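Local coordinates for protein aromatic-amino-acid:2-oxoglutarate transaminase (PDB 6HND) that probably transfers amino groups between aromatic amino acids, or 2-aminoadipate, and 2-oxo acids with the help of pyridoxal 5'-phosphate, at residues B[9-14]-B[177-182]; B[181-186]-B[237-242]. All blocks are in the same frame, centred on the assembly; numbering follows the deposited sequence.

Contact 1. Residues B[9-14]-B[177-182]; sequences SKRAAG and FLDDGD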
# COMPACT_ATOMS: atom_id res chain seq x y z
N SER B 9 -15.77 14.63 -3.32
CA SER B 9 -14.90 15.51 -4.14
C SER B 9 -15.14 15.21 -5.63
O SER B 9 -15.34 14.02 -5.99
CB SER B 9 -13.44 15.35 -3.78
OG SER B 9 -12.97 14.04 -4.06
N LYS B 10 -15.14 16.26 -6.44
CA LYS B 10 -15.16 16.22 -7.93
C LYS B 10 -14.02 15.32 -8.40
O LYS B 10 -14.30 14.51 -9.28
CB LYS B 10 -15.01 17.63 -8.51
CG LYS B 10 -15.93 18.68 -7.90
CD LYS B 10 -16.46 19.70 -8.88
CE LYS B 10 -17.34 19.08 -9.94
NZ LYS B 10 -18.70 19.68 -9.95
N ARG B 11 -12.84 15.45 -7.79
CA ARG B 11 -11.64 14.65 -8.14
C ARG B 11 -11.93 13.16 -7.96
O ARG B 11 -11.76 12.42 -8.92
CB ARG B 11 -10.43 15.10 -7.31
CG ARG B 11 -9.11 14.43 -7.70
CD ARG B 11 -7.96 14.74 -6.77
NE ARG B 11 -8.37 14.56 -5.39
CZ ARG B 11 -8.47 15.53 -4.49
NH1 ARG B 11 -8.18 16.77 -4.80
NH2 ARG B 11 -8.87 15.23 -3.27
N ALA B 12 -12.38 12.75 -6.78
CA ALA B 12 -12.66 11.31 -6.53
C ALA B 12 -13.88 10.84 -7.34
O ALA B 12 -13.90 9.68 -7.74
CB ALA B 12 -12.83 11.05 -5.05
N ALA B 13 -14.90 11.67 -7.57
CA ALA B 13 -16.09 11.26 -8.36
C ALA B 13 -15.74 11.16 -9.84
O ALA B 13 -16.44 10.42 -10.55
CB ALA B 13 -17.25 12.22 -8.18
N GLY B 14 -14.75 11.93 -10.31
CA GLY B 14 -14.33 11.95 -11.73
C GLY B 14 -13.53 10.72 -12.14
O GLY B 14 -13.50 10.40 -13.34
N PHE B 177 -13.25 13.36 0.19
CA PHE B 177 -14.06 14.53 0.64
C PHE B 177 -13.48 15.89 0.22
O PHE B 177 -14.27 16.83 0.15
CB PHE B 177 -14.34 14.49 2.15
CG PHE B 177 -15.29 13.40 2.60
CD1 PHE B 177 -16.53 13.27 2.03
CD2 PHE B 177 -14.95 12.55 3.63
CE1 PHE B 177 -17.38 12.26 2.43
CE2 PHE B 177 -15.82 11.56 4.06
CZ PHE B 177 -17.03 11.40 3.45
N LEU B 178 -12.18 16.04 -0.03
CA LEU B 178 -11.58 17.39 -0.21
C LEU B 178 -11.11 17.62 -1.65
O LEU B 178 -10.19 16.96 -2.11
CB LEU B 178 -10.41 17.54 0.77
CG LEU B 178 -10.75 17.38 2.24
CD1 LEU B 178 -9.49 17.44 3.08
CD2 LEU B 178 -11.76 18.41 2.69
N ASP B 179 -11.69 18.60 -2.33
CA ASP B 179 -11.15 19.12 -3.61
C ASP B 179 -10.10 20.17 -3.30
O ASP B 179 -10.05 20.64 -2.13
CB ASP B 179 -12.26 19.72 -4.47
CG ASP B 179 -12.99 18.66 -5.26
OD1 ASP B 179 -12.28 17.83 -5.90
OD2 ASP B 179 -14.24 18.65 -5.22
N ASP B 180 -9.32 20.51 -4.31
CA ASP B 180 -8.34 21.62 -4.29
C ASP B 180 -9.06 22.91 -3.86
O ASP B 180 -10.08 23.22 -4.47
CB ASP B 180 -7.69 21.78 -5.68
CG ASP B 180 -6.23 22.14 -5.58
OD1 ASP B 180 -5.96 23.36 -5.46
OD2 ASP B 180 -5.38 21.20 -5.57
N GLY B 181 -8.58 23.59 -2.83
CA GLY B 181 -9.19 24.83 -2.32
C GLY B 181 -10.12 24.60 -1.15
O GLY B 181 -10.49 25.59 -0.48
N ASP B 182 -10.57 23.38 -0.89
CA ASP B 182 -11.50 23.12 0.24
C ASP B 182 -10.78 23.36 1.58
O ASP B 182 -9.54 23.41 1.64
CB ASP B 182 -12.09 21.71 0.15
CG ASP B 182 -13.10 21.55 -0.97
OD1 ASP B 182 -13.43 22.58 -1.60
OD2 ASP B 182 -13.60 20.42 -1.13
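The carboxylate of D179 meets the first turn of helix 10-14 with both oxygens, each taking one backbone N-H through the lone pair that faces the other oxygen. OD2 accepts from K10 N at 2.8 Å, and OD1 accepts from R11 N at 3.1 Å, the straighter bond at 165°. With CG of D179 anti to its own carbonyl carbon (chi1 -83°), the carboxylate reaches across to the helix. The aliphatic parts of S9, K10 and R11 close round it: CB of S9 lies 3.5 Å from OD1, and CG of K10 lies 3.2 Å from OD2. NH2 of R11 comes to 2.5 Å of L178 O, closer than a normal bond and bent to 134°, so its exact length is doubtful. The guanidinium is held by D175, which pairs with NE, and by A201 O, which takes NH1. S9 OG accepts from A12 N at 3.1 Å and is also hydrogen-bonded to D175 O. Within the loop, D182 N to D179 O closes the type II turn 179-182, and D182 OD2 accepts from D179 N at 2.9 Å. The motif is a serine N-cap, joined by an aspartate from a distant loop that takes the N-H groups of K10 and R11; the helix end probably favours its negative charge. It docks helix 10-14 onto the loop between helix 166-177 and strand 183-187.

Contact 2. Residues B[181-186]-B[237-242]; sequences GDVILV and NLPKPK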
# COMPACT_ATOMS: atom_id res chain seq x y z
N GLY B 181 -8.58 23.59 -2.83
CA GLY B 181 -9.19 24.83 -2.32
C GLY B 181 -10.12 24.60 -1.15
O GLY B 181 -10.49 25.59 -0.48
N ASP B 182 -10.57 23.38 -0.89
CA ASP B 182 -11.50 23.12 0.24
C ASP B 182 -10.78 23.36 1.58
O ASP B 182 -9.54 23.41 1.64
CB ASP B 182 -12.09 21.71 0.15
CG ASP B 182 -13.10 21.55 -0.97
OD1 ASP B 182 -13.43 22.58 -1.60
OD2 ASP B 182 -13.60 20.42 -1.13
N VAL B 183 -11.57 23.60 2.61
CA VAL B 183 -11.08 23.76 4.01
C VAL B 183 -11.44 22.49 4.79
O VAL B 183 -12.58 22.02 4.67
CB VAL B 183 -11.70 25.02 4.64
CG1 VAL B 183 -11.41 25.13 6.13
CG2 VAL B 183 -11.22 26.26 3.91
N ILE B 184 -10.50 21.94 5.55
CA ILE B 184 -10.84 20.90 6.56
C ILE B 184 -10.51 21.47 7.93
O ILE B 184 -9.44 22.11 8.11
CB ILE B 184 -10.16 19.54 6.31
CG1 ILE B 184 -10.65 18.54 7.36
CG2 ILE B 184 -8.66 19.67 6.27
CD1 ILE B 184 -10.53 17.10 6.98
N LEU B 185 -11.47 21.29 8.83
CA LEU B 185 -11.38 21.62 10.26
C LEU B 185 -10.57 20.51 10.94
O LEU B 185 -11.00 19.33 10.84
CB LEU B 185 -12.80 21.66 10.83
CG LEU B 185 -13.68 22.72 10.22
CD1 LEU B 185 -15.14 22.44 10.54
CD2 LEU B 185 -13.23 24.09 10.74
N VAL B 186 -9.47 20.87 11.59
CA VAL B 186 -8.60 19.89 12.28
C VAL B 186 -8.41 20.34 13.73
O VAL B 186 -8.16 21.55 13.96
CB VAL B 186 -7.27 19.75 11.51
CG1 VAL B 186 -6.32 18.80 12.21
CG2 VAL B 186 -7.50 19.29 10.08
N ASN B 237 -11.38 35.00 3.63
CA ASN B 237 -10.88 34.63 2.27
C ASN B 237 -10.95 33.11 2.03
O ASN B 237 -10.56 32.71 0.92
CB ASN B 237 -9.50 35.23 2.03
CG ASN B 237 -9.57 36.75 2.05
OD1 ASN B 237 -8.85 37.40 2.81
ND2 ASN B 237 -10.46 37.31 1.25
N LEU B 238 -11.50 32.33 2.98
CA LEU B 238 -11.61 30.85 2.92
C LEU B 238 -13.08 30.45 2.73
O LEU B 238 -13.98 31.03 3.32
CB LEU B 238 -11.07 30.23 4.21
CG LEU B 238 -9.57 30.36 4.47
CD1 LEU B 238 -9.20 29.59 5.73
CD2 LEU B 238 -8.71 29.86 3.30
N PRO B 239 -13.35 29.40 1.93
CA PRO B 239 -14.69 28.84 1.83
C PRO B 239 -15.10 28.23 3.18
O PRO B 239 -14.24 28.03 4.03
CB PRO B 239 -14.57 27.77 0.73
CG PRO B 239 -13.11 27.40 0.74
CD PRO B 239 -12.37 28.67 1.11
N LYS B 240 -16.38 27.93 3.33
CA LYS B 240 -16.94 27.30 4.54
C LYS B 240 -16.34 25.90 4.60
O LYS B 240 -16.05 25.32 3.56
CB LYS B 240 -18.47 27.21 4.53
CG LYS B 240 -19.23 28.46 4.10
CD LYS B 240 -19.36 29.57 5.15
CE LYS B 240 -20.73 30.24 5.09
NZ LYS B 240 -20.70 31.63 5.61
N PRO B 241 -16.08 25.35 5.78
CA PRO B 241 -15.42 24.06 5.85
C PRO B 241 -16.25 23.00 5.13
O PRO B 241 -17.48 23.06 5.11
CB PRO B 241 -15.24 23.81 7.35
CG PRO B 241 -16.19 24.75 8.01
CD PRO B 241 -16.26 25.96 7.10
N LYS B 242 -15.52 22.06 4.53
CA LYS B 242 -16.05 20.88 3.83
C LYS B 242 -16.10 19.68 4.79
O LYS B 242 -16.96 18.79 4.58
CB LYS B 242 -15.12 20.57 2.65
CG LYS B 242 -15.62 19.46 1.76
CD LYS B 242 -16.88 19.85 0.98
CE LYS B 242 -17.52 18.63 0.35
NZ LYS B 242 -16.64 18.03 -0.67
O HOH W 1 -14.34 24.01 1.85
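V183 sits against P239 and P241 at the start of strand 183-187 and has more surface buried here than any other residue of the pair. Its CG1 is anti to the backbone N (chi1 171°), which places CG2 beside that N; CG2 packs 3.9 Å from CG of P239 and 4.0 Å from CB of L238, while CG1 faces CB of P241. The ring of P241 also presses on L185: its CB comes within 3.4 Å of L185 CG, tighter than usual for two carbons, and W231 of helix 231-234 touches V183, L185 and P241. K242 supplies the direct backbone link, its N giving a nearly straight bond (2.9 Å, 169°) to V183 O. On the N side of V183, a water bridges V183 N (2.9 Å) to K240 O (2.8 Å). CG of K242, anti to the backbone N (chi1 -174°), lies 3.7 Å from D182 OD2. The salt bridge from NZ to that oxygen is long and weak; OD2 is held by D179 N, while NZ has L7 O and F177 O. Mostly apolar packing, with one direct backbone bond and one water bridge, thus joins the start of strand 183-187 to the run-in to strand 243-246.

How the contacts relate
Contacts 1 and 2 share G181 and D182, and their centres lie about 12 Å apart on the same side of the chain's centre. The loop after helix 166-177 faces the N-terminal helix in contact 1, then runs into strand 183-187, which meets the approach to strand 243-246 in contact 2. K242 ties them directly: its NZ lies 2.8 Å from F177 O, a probable hydrogen bond, and its CB is 4.0 Å from CD2 of L178. CD1 of L178 also packs on CB of I184 at 3.9 Å. Both contacts lie away from the pyridoxal phosphate pocket, although helix 166-177, which leads into the loop of contact 1, begins with the cofactor-binding residues A166 and S167.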